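Local coordinates for BugD (PDB 2F5X), which serves as a periplasmic solute receptor that binds aspartic acid, probably for delivery to a tripartite tricarboxylate transporter, at residues L142-I147 / L166-Y171; S151-T156 / A301-K306; G155-E160 / K231-G236. All coordinates share one frame; numbering follows the deposited sequence.

Interaction 1 of 3, residues L142-I147 / L166-Y171; sequences LANAGI and LLTIPY. With ASP (aspartic acid), chain D.
Leu142, Ala143 and Asn144 pair with Thr168, Ile169 and Pro170 as neighbouring parallel strands, the two outer members of a beta-alpha-beta unit whose crossover is helix 150-162. Four backbone bonds zip the edge: Leu142 N to Leu167 O, Ile169 N to Leu142 O, Asn144 N to Ile169 O and, at the Asn144-Pro170 bridge that ends the pairing, Tyr171 N to Asn144 O (2.8 Å, more bent than the others at 144°). Asn144 reaches two residues of the other strand. With CG between its own backbone N and carbonyl carbon (chi1 65°), the amide leans across to the neighbouring strand 167-170. From CB, which leans on His152 of the crossover helix, the side chain passes to CG, 4.1 Å from Thr168 CG2. There the amide forks: ND2 rests against that same methyl, Thr168 CG2, at 3.4 Å, while OD1 lies 3.7 Å from Pro170 CB. OD1 also accepts from Gly146 N at 2.9 Å, the donor standing above the carbonyl plane, which closes an Asx turn where the strand gives way to the pocket loop. Tyr171 sets its ring edge against Asn144 O, and its hydroxyl is bonded to Asp180 of helix 174-182. Just inside the turn, Ala145 reaches the bound aspartic acid: its CB lies 3.8 Å from the ligand's side-chain carboxylate carbon CG.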
loop_
_atom_site.group_PDB
_atom_site.type_symbol
_atom_site.label_atom_id
_atom_site.label_comp_id
_atom_site.label_asym_id
_atom_site.label_seq_id
_atom_site.Cartn_x
_atom_site.Cartn_y
_atom_site.Cartn_z
ATOM N N LEU A 142 6.203 -17.293 -1.674
ATOM C CA LEU A 142 6.011 -15.864 -1.838
ATOM C C LEU A 142 5.005 -15.404 -0.789
ATOM O O LEU A 142 3.963 -16.034 -0.618
ATOM C CB LEU A 142 5.470 -15.582 -3.245
ATOM C CG LEU A 142 5.029 -14.155 -3.583
ATOM C CD1 LEU A 142 6.239 -13.239 -3.712
ATOM C CD2 LEU A 142 4.218 -14.163 -4.874
ATOM N N ALA A 143 5.322 -14.314 -0.089
ATOM C CA ALA A 143 4.409 -13.743 0.896
ATOM C C ALA A 143 3.668 -12.549 0.315
ATOM O O ALA A 143 4.242 -11.777 -0.450
ATOM C CB ALA A 143 5.190 -13.305 2.140
ATOM N N ASN A 144 2.394 -12.398 0.681
ATOM C CA ASN A 144 1.683 -11.131 0.466
ATOM C C ASN A 144 0.707 -10.853 1.614
ATOM O O ASN A 144 0.608 -11.643 2.560
ATOM C CB ASN A 144 0.989 -11.072 -0.908
ATOM C CG ASN A 144 -0.137 -12.098 -1.063
ATOM O OD1 ASN A 144 -0.829 -12.440 -0.105
ATOM N ND2 ASN A 144 -0.326 -12.579 -2.290
ATOM N N ALA A 145 -0.000 -9.731 1.534
ATOM C CA ALA A 145 -0.920 -9.335 2.597
ATOM C C ALA A 145 -2.385 -9.576 2.188
ATOM O O ALA A 145 -3.294 -8.845 2.606
ATOM C CB ALA A 145 -0.670 -7.860 3.015
ATOM N N GLY A 146 -2.586 -10.616 1.377
ATOM C CA GLY A 146 -3.913 -11.064 0.952
ATOM C C GLY A 146 -4.315 -10.493 -0.396
ATOM O O GLY A 146 -3.781 -9.466 -0.813
ATOM N N ILE A 147 -5.258 -11.153 -1.070
ATOM C CA ILE A 147 -5.766 -10.693 -2.366
ATOM C C ILE A 147 -6.336 -9.278 -2.200
ATOM O O ILE A 147 -7.196 -9.039 -1.338
ATOM C CB ILE A 147 -6.846 -11.678 -2.899
ATOM C CG1 ILE A 147 -6.205 -13.032 -3.238
ATOM C CG2 ILE A 147 -7.557 -11.097 -4.127
ATOM C CD1 ILE A 147 -7.194 -14.160 -3.415
ATOM N N LEU A 166 3.863 -19.864 -7.838
ATOM C CA LEU A 166 4.523 -20.099 -6.546
ATOM C C LEU A 166 3.525 -20.299 -5.418
ATOM O O LEU A 166 2.490 -19.640 -5.384
ATOM C CB LEU A 166 5.404 -18.893 -6.163
ATOM C CG LEU A 166 6.575 -18.533 -7.086
ATOM C CD1 LEU A 166 7.343 -17.323 -6.532
ATOM C CD2 LEU A 166 7.507 -19.718 -7.264
ATOM N N LEU A 167 3.871 -21.180 -4.482
ATOM C CA LEU A 167 3.228 -21.206 -3.166
ATOM C C LEU A 167 3.152 -19.777 -2.653
ATOM O O LEU A 167 4.173 -19.079 -2.593
ATOM C CB LEU A 167 4.054 -22.047 -2.191
ATOM C CG LEU A 167 3.703 -21.973 -0.700
ATOM C CD1 LEU A 167 2.256 -22.400 -0.451
ATOM C CD2 LEU A 167 4.674 -22.856 0.087
ATOM N N THR A 168 1.945 -19.334 -2.310
ATOM C CA THR A 168 1.728 -17.947 -1.919
ATOM C C THR A 168 1.042 -17.909 -0.572
ATOM O O THR A 168 -0.030 -18.493 -0.397
ATOM C CB THR A 168 0.891 -17.219 -2.982
ATOM O OG1 THR A 168 1.594 -17.245 -4.238
ATOM C CG2 THR A 168 0.786 -15.720 -2.643
ATOM N N ILE A 169 1.661 -17.217 0.379
ATOM C CA ILE A 169 1.170 -17.207 1.748
ATOM C C ILE A 169 0.638 -15.819 2.095
ATOM O O ILE A 169 1.407 -14.853 2.116
ATOM C CB ILE A 169 2.291 -17.619 2.739
ATOM C CG1 ILE A 169 2.894 -18.980 2.359
ATOM C CG2 ILE A 169 1.748 -17.636 4.175
ATOM C CD1 ILE A 169 4.223 -19.273 3.037
ATOM N N PRO A 170 -0.668 -15.708 2.347
ATOM C CA PRO A 170 -1.273 -14.419 2.710
ATOM C C PRO A 170 -1.256 -14.124 4.222
ATOM O O PRO A 170 -1.475 -15.029 5.055
ATOM C CB PRO A 170 -2.708 -14.566 2.196
ATOM C CG PRO A 170 -3.022 -16.034 2.476
ATOM C CD PRO A 170 -1.681 -16.781 2.264
ATOM N N TYR A 171 -0.963 -12.866 4.550
ATOM C CA TYR A 171 -0.920 -12.363 5.925
ATOM C C TYR A 171 -1.878 -11.179 6.057
ATOM O O TYR A 171 -2.345 -10.647 5.049
ATOM C CB TYR A 171 0.497 -11.891 6.264
ATOM C CG TYR A 171 1.531 -12.996 6.299
ATOM C CD1 TYR A 171 1.920 -13.562 7.508
ATOM C CD2 TYR A 171 2.131 -13.461 5.125
ATOM C CE1 TYR A 171 2.882 -14.578 7.555
ATOM C CE2 TYR A 171 3.082 -14.480 5.158
ATOM C CZ TYR A 171 3.458 -15.029 6.377
ATOM O OH TYR A 171 4.393 -16.030 6.419
HETATM N N ASP D . 0.062 -1.793 2.913
HETATM C CA ASP D . -0.166 -3.102 3.595
HETATM C C ASP D . 0.156 -3.026 5.080
HETATM O O ASP D . 0.449 -4.056 5.717
HETATM C CB ASP D . 0.665 -4.198 2.941
HETATM C CG ASP D . 0.225 -4.489 1.530
HETATM O OD1 ASP D . 0.972 -5.206 0.824
HETATM O OD2 ASP D . -0.851 -4.045 1.053
HETATM O OXT ASP D . 0.124 -1.923 5.627
#

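Interaction 2 of 3, residues S151-T156 / A301-K306; sequences SHLCGT and AELFKK. With ASP (aspartic acid), chain D.
The helical segments 151-156 and 301-306 come no closer than 11.8 Å at their axes, with an angle of 45° between their directions, so side chains alone bridge the gap. Phe304 does most of the bridging. Its CG stands anti to the carbonyl carbon and beside the backbone N (chi1 -67°), which sends the ring out toward the other helix. The far end of the ring touches three residues within about one turn of the helix: its tip CZ meets Leu153 CD1 at 3.9 Å, and its CE1 meets both Thr156 CG2 and His152 CE1. The threonine methyl comes in at the ring edge, near its plane, 4.2 Å from Phe304 CE1; the leucine and threonine side chains each lie at roughly a right angle to the phenylalanine. Leu303 joins from the preceding position, its CD2 4.2 Å from Leu153 CD1 and also above one face of the Phe304 ring. Leu90, in a loop, touches both Phe304 and His152. At the start of 151-156 the helix turns to the ligand: Ser151 N and Ser151 OG both bond OD1 of the bound aspartic acid, at 2.8 and 2.7 Å. The first turn of helix 150-162 thus forms part of the aspartic acid pocket of this periplasmic binding protein, and helix 286-306 packs farther along the same helix.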
loop_
_atom_site.group_PDB
_atom_site.type_symbol
_atom_site.label_atom_id
_atom_site.label_comp_id
_atom_site.label_asym_id
_atom_site.label_seq_id
_atom_site.Cartn_x
_atom_site.Cartn_y
_atom_site.Cartn_z
ATOM N N SER A 151 1.252 -5.784 -1.883
ATOM C CA SER A 151 2.164 -6.907 -2.046
ATOM C C SER A 151 1.546 -7.998 -2.914
ATOM O O SER A 151 2.264 -8.757 -3.556
ATOM C CB SER A 151 2.577 -7.472 -0.678
ATOM O OG SER A 151 1.442 -7.775 0.120
ATOM N N HIS A 152 0.214 -8.070 -2.935
ATOM C CA HIS A 152 -0.482 -9.008 -3.818
ATOM C C HIS A 152 -0.384 -8.572 -5.280
ATOM O O HIS A 152 -0.083 -9.393 -6.156
ATOM C CB HIS A 152 -1.947 -9.177 -3.408
ATOM C CG HIS A 152 -2.771 -9.898 -4.432
ATOM N ND1 HIS A 152 -3.657 -9.250 -5.264
ATOM C CD2 HIS A 152 -2.826 -11.211 -4.768
ATOM C CE1 HIS A 152 -4.210 -10.130 -6.082
ATOM N NE2 HIS A 152 -3.725 -11.329 -5.800
ATOM N N LEU A 153 -0.651 -7.290 -5.538
ATOM C CA LEU A 153 -0.543 -6.736 -6.886
ATOM C C LEU A 153 0.871 -6.929 -7.442
ATOM O O LEU A 153 1.055 -7.477 -8.539
ATOM C CB LEU A 153 -0.932 -5.247 -6.896
ATOM C CG LEU A 153 -0.585 -4.463 -8.177
ATOM C CD1 LEU A 153 -1.346 -5.035 -9.395
ATOM C CD2 LEU A 153 -0.890 -2.998 -7.998
ATOM N N CYS A 154 1.871 -6.499 -6.684
ATOM C CA CYS A 154 3.248 -6.617 -7.143
ATOM C C CYS A 154 3.657 -8.077 -7.281
ATOM O O CYS A 154 4.306 -8.437 -8.254
ATOM C CB CYS A 154 4.195 -5.885 -6.210
ATOM S SG CYS A 154 5.913 -5.844 -6.761
ATOM N N GLY A 155 3.246 -8.912 -6.325
ATOM C CA GLY A 155 3.528 -10.340 -6.393
ATOM C C GLY A 155 2.937 -10.986 -7.635
ATOM O O GLY A 155 3.580 -11.831 -8.269
ATOM N N THR A 156 1.726 -10.574 -7.998
ATOM C CA THR A 156 1.072 -11.096 -9.193
ATOM C C THR A 156 1.884 -10.707 -10.419
ATOM O O THR A 156 2.148 -11.539 -11.296
ATOM C CB THR A 156 -0.379 -10.545 -9.302
ATOM O OG1 THR A 156 -1.182 -11.130 -8.262
ATOM C CG2 THR A 156 -1.042 -11.027 -10.583
ATOM N N ALA A 301 -7.947 -3.609 -13.653
ATOM C CA ALA A 301 -8.881 -4.589 -14.199
ATOM C C ALA A 301 -8.291 -5.251 -15.439
ATOM O O ALA A 301 -8.361 -6.483 -15.594
ATOM C CB ALA A 301 -10.221 -3.935 -14.521
ATOM N N GLU A 302 -7.704 -4.427 -16.312
ATOM C CA GLU A 302 -7.101 -4.921 -17.548
ATOM C C GLU A 302 -5.868 -5.774 -17.266
ATOM O O GLU A 302 -5.689 -6.807 -17.894
ATOM C CB GLU A 302 -6.784 -3.771 -18.515
ATOM C CG GLU A 302 -6.219 -4.212 -19.870
ATOM C CD GLU A 302 -7.195 -5.012 -20.729
ATOM O OE1 GLU A 302 -8.428 -4.941 -20.515
ATOM O OE2 GLU A 302 -6.719 -5.721 -21.645
ATOM N N LEU A 303 -5.042 -5.347 -16.312
ATOM C CA LEU A 303 -3.873 -6.122 -15.891
ATOM C C LEU A 303 -4.264 -7.528 -15.426
ATOM O O LEU A 303 -3.673 -8.515 -15.867
ATOM C CB LEU A 303 -3.088 -5.392 -14.795
ATOM C CG LEU A 303 -1.757 -6.039 -14.366
ATOM C CD1 LEU A 303 -0.695 -4.981 -14.106
ATOM C CD2 LEU A 303 -1.922 -6.935 -13.137
ATOM N N PHE A 304 -5.261 -7.615 -14.546
ATOM C CA PHE A 304 -5.697 -8.913 -14.035
ATOM C C PHE A 304 -6.351 -9.769 -15.112
ATOM O O PHE A 304 -6.131 -10.981 -15.159
ATOM C CB PHE A 304 -6.605 -8.759 -12.817
ATOM C CG PHE A 304 -5.902 -8.200 -11.609
ATOM C CD1 PHE A 304 -4.778 -8.833 -11.077
ATOM C CD2 PHE A 304 -6.364 -7.042 -11.002
ATOM C CE1 PHE A 304 -4.131 -8.315 -9.963
ATOM C CE2 PHE A 304 -5.726 -6.521 -9.895
ATOM C CZ PHE A 304 -4.614 -7.154 -9.371
ATOM N N LYS A 305 -7.144 -9.139 -15.979
ATOM C CA LYS A 305 -7.749 -9.846 -17.113
ATOM C C LYS A 305 -6.680 -10.517 -17.980
ATOM O O LYS A 305 -6.808 -11.693 -18.342
ATOM C CB LYS A 305 -8.601 -8.887 -17.955
ATOM C CG LYS A 305 -9.229 -9.531 -19.206
ATOM C CD LYS A 305 -10.448 -8.748 -19.676
ATOM C CE LYS A 305 -10.954 -9.246 -21.022
ATOM N NZ LYS A 305 -10.956 -8.155 -22.045
ATOM N N LYS A 306 -5.620 -9.773 -18.292
ATOM C CA LYS A 306 -4.519 -10.280 -19.119
ATOM C C LYS A 306 -3.725 -11.394 -18.444
ATOM O O LYS A 306 -3.133 -12.254 -19.121
ATOM C CB LYS A 306 -3.579 -9.142 -19.509
ATOM C CG LYS A 306 -4.003 -8.404 -20.759
ATOM C CD LYS A 306 -2.782 -7.864 -21.492
ATOM C CE LYS A 306 -2.867 -6.359 -21.670
ATOM N NZ LYS A 306 -4.009 -5.943 -22.547
HETATM N N ASP D . 0.062 -1.793 2.913
HETATM C CA ASP D . -0.166 -3.102 3.595
HETATM C C ASP D . 0.156 -3.026 5.080
HETATM O O ASP D . 0.449 -4.056 5.717
HETATM C CB ASP D . 0.665 -4.198 2.941
HETATM C CG ASP D . 0.225 -4.489 1.530
HETATM O OD1 ASP D . 0.972 -5.206 0.824
HETATM O OD2 ASP D . -0.851 -4.045 1.053
HETATM O OXT ASP D . 0.124 -1.923 5.627
#

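Interaction 3 of 3, residues G155-E160 / K231-G236; sequences GTMLVE and KGFEVG
Selenomethionine Met157 leaves the helix with CG beside its backbone N (chi1 -70°), extends through chi2, and bends at chi3 (58°), which folds its methyl over the ring of Phe233; Phe233 in turn has CG anti to its own N, carrying the ring to the helix. The result is a Met-aromatic contact between the crossover helix 150-162 of a beta-alpha-beta unit and the loop leading into strand 236-244. The methyl CE sits almost centrally over one face, 3.9 Å from the Phe233 ring centroid and 8° off the normal, a CH-pi contact. The selenium stands higher above the same ring, 5.2 Å from its centroid. Nearer the helix, Met157 CB lies 3.7 Å from Phe233 CE1, and Leu158 N and CA meet the ring at its edge. Phe233 is the centre of an inverse gamma turn; its ring also touches Met225 and Cys154. Beyond it the loop straightens, and Val235 reaches Met157 tip to tip, its own backbone held by Thr211. The end of the selenomethionine thus has the ring face on one flank and the valine at roughly a right angle to it: Val235 CG2 approaches Met157 SE to 3.5 Å and Met157 CE to 3.7 Å.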
loop_
_atom_site.group_PDB
_atom_site.type_symbol
_atom_site.label_atom_id
_atom_site.label_comp_id
_atom_site.label_asym_id
_atom_site.label_seq_id
_atom_site.Cartn_x
_atom_site.Cartn_y
_atom_site.Cartn_z
ATOM N N GLY A 155 3.246 -8.912 -6.325
ATOM C CA GLY A 155 3.528 -10.340 -6.393
ATOM C C GLY A 155 2.937 -10.986 -7.635
ATOM O O GLY A 155 3.580 -11.831 -8.269
ATOM N N THR A 156 1.726 -10.574 -7.998
ATOM C CA THR A 156 1.072 -11.096 -9.193
ATOM C C THR A 156 1.884 -10.707 -10.419
ATOM O O THR A 156 2.148 -11.539 -11.296
ATOM C CB THR A 156 -0.379 -10.545 -9.302
ATOM O OG1 THR A 156 -1.182 -11.130 -8.262
ATOM C CG2 THR A 156 -1.042 -11.027 -10.583
HETATM N N MSE A 157 2.295 -9.443 -10.467
HETATM C CA MSE A 157 3.088 -8.947 -11.587
HETATM C C MSE A 157 4.426 -9.678 -11.669
HETATM O O MSE A 157 4.907 -10.008 -12.758
HETATM C CB MSE A 157 3.283 -7.438 -11.464
HETATM C CG MSE A 157 1.989 -6.678 -11.697
HETATM SE SE MSE A 157 2.186 -4.814 -11.244
HETATM C CE MSE A 157 3.666 -4.371 -12.458
ATOM N N LEU A 158 5.014 -9.954 -10.509
ATOM C CA LEU A 158 6.311 -10.615 -10.460
ATOM C C LEU A 158 6.236 -12.046 -10.997
ATOM O O LEU A 158 7.026 -12.419 -11.865
ATOM C CB LEU A 158 6.880 -10.592 -9.036
ATOM C CG LEU A 158 8.251 -11.262 -8.849
ATOM C CD1 LEU A 158 9.352 -10.557 -9.659
ATOM C CD2 LEU A 158 8.624 -11.316 -7.365
ATOM N N VAL A 159 5.280 -12.841 -10.513
ATOM C CA VAL A 159 5.192 -14.228 -10.981
ATOM C C VAL A 159 4.799 -14.301 -12.453
ATOM O O VAL A 159 5.255 -15.177 -13.187
ATOM C CB VAL A 159 4.280 -15.127 -10.097
ATOM C CG1 VAL A 159 4.786 -15.135 -8.656
ATOM C CG2 VAL A 159 2.796 -14.708 -10.173
ATOM N N GLU A 160 3.986 -13.350 -12.895
ATOM C CA GLU A 160 3.635 -13.282 -14.313
ATOM C C GLU A 160 4.854 -12.965 -15.184
ATOM O O GLU A 160 5.055 -13.598 -16.224
ATOM C CB GLU A 160 2.502 -12.273 -14.543
ATOM C CG GLU A 160 1.159 -12.762 -14.003
ATOM C CD GLU A 160 0.517 -13.857 -14.847
ATOM O OE1 GLU A 160 0.782 -13.929 -16.069
ATOM O OE2 GLU A 160 -0.265 -14.647 -14.287
ATOM N N LYS A 231 10.089 -4.311 -18.976
ATOM C CA LYS A 231 9.514 -3.077 -19.509
ATOM C C LYS A 231 8.100 -2.857 -18.969
ATOM O O LYS A 231 7.269 -3.763 -19.016
ATOM C CB LYS A 231 9.518 -3.120 -21.046
ATOM C CG LYS A 231 8.855 -1.930 -21.731
ATOM C CD LYS A 231 8.436 -2.277 -23.157
ATOM C CE LYS A 231 8.986 -1.268 -24.147
ATOM N NZ LYS A 231 9.635 -1.929 -25.316
ATOM N N GLY A 232 7.851 -1.663 -18.431
ATOM C CA GLY A 232 6.543 -1.313 -17.893
ATOM C C GLY A 232 6.202 -1.875 -16.521
ATOM O O GLY A 232 5.070 -1.698 -16.027
ATOM N N PHE A 233 7.155 -2.566 -15.902
ATOM C CA PHE A 233 6.960 -3.067 -14.547
ATOM C C PHE A 233 7.101 -1.900 -13.580
ATOM O O PHE A 233 8.181 -1.659 -13.023
ATOM C CB PHE A 233 7.966 -4.172 -14.210
ATOM C CG PHE A 233 7.569 -5.022 -13.033
ATOM C CD1 PHE A 233 7.237 -6.358 -13.216
ATOM C CD2 PHE A 233 7.526 -4.487 -11.740
ATOM C CE1 PHE A 233 6.883 -7.161 -12.133
ATOM C CE2 PHE A 233 7.158 -5.274 -10.650
ATOM C CZ PHE A 233 6.837 -6.616 -10.846
ATOM N N GLU A 234 6.003 -1.177 -13.394
ATOM C CA GLU A 234 5.996 0.011 -12.554
ATOM C C GLU A 234 4.831 -0.089 -11.593
ATOM O O GLU A 234 3.692 -0.353 -12.011
ATOM C CB GLU A 234 5.874 1.274 -13.418
ATOM C CG GLU A 234 7.162 1.662 -14.138
ATOM C CD GLU A 234 6.932 2.162 -15.559
ATOM O OE1 GLU A 234 5.830 2.682 -15.849
ATOM O OE2 GLU A 234 7.865 2.049 -16.391
ATOM N N VAL A 235 5.124 0.065 -10.300
ATOM C CA VAL A 235 4.099 0.052 -9.262
ATOM C C VAL A 235 4.385 1.145 -8.259
ATOM O O VAL A 235 5.420 1.120 -7.580
ATOM C CB VAL A 235 4.054 -1.278 -8.454
ATOM C CG1 VAL A 235 2.820 -1.300 -7.536
ATOM C CG2 VAL A 235 4.067 -2.485 -9.358
ATOM N N GLY A 236 3.464 2.099 -8.170
ATOM C CA GLY A 236 3.502 3.114 -7.133
ATOM C C GLY A 236 2.251 3.007 -6.286
ATOM O O GLY A 236 1.118 3.131 -6.792
#

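In the fold
Helix 150-162 ties the three contacts together. Interaction 1 joins the strands on either side of it in sequence, while interactions 2 and 3, centred about 8 Å apart, use successive turns and share Gly155 and Thr156. Interactions 1 and 2 meet at the ligand: Ser151 OG lies 2.8 Å from Ala145 N, a probable hydrogen bond, so one serine links the strand end to the carboxylate it also binds. The aspartic acid is further held by Thr31, His81, Ala150, Thr174 and Gln192. Farther along, Leu142 CD2 packs 3.9 Å from Val159 CG1, and Leu303 CD1 lies 4.0 Å from Met157 CG. The disulfide Cys154-Cys190 fastens the same helix to strand 188-192.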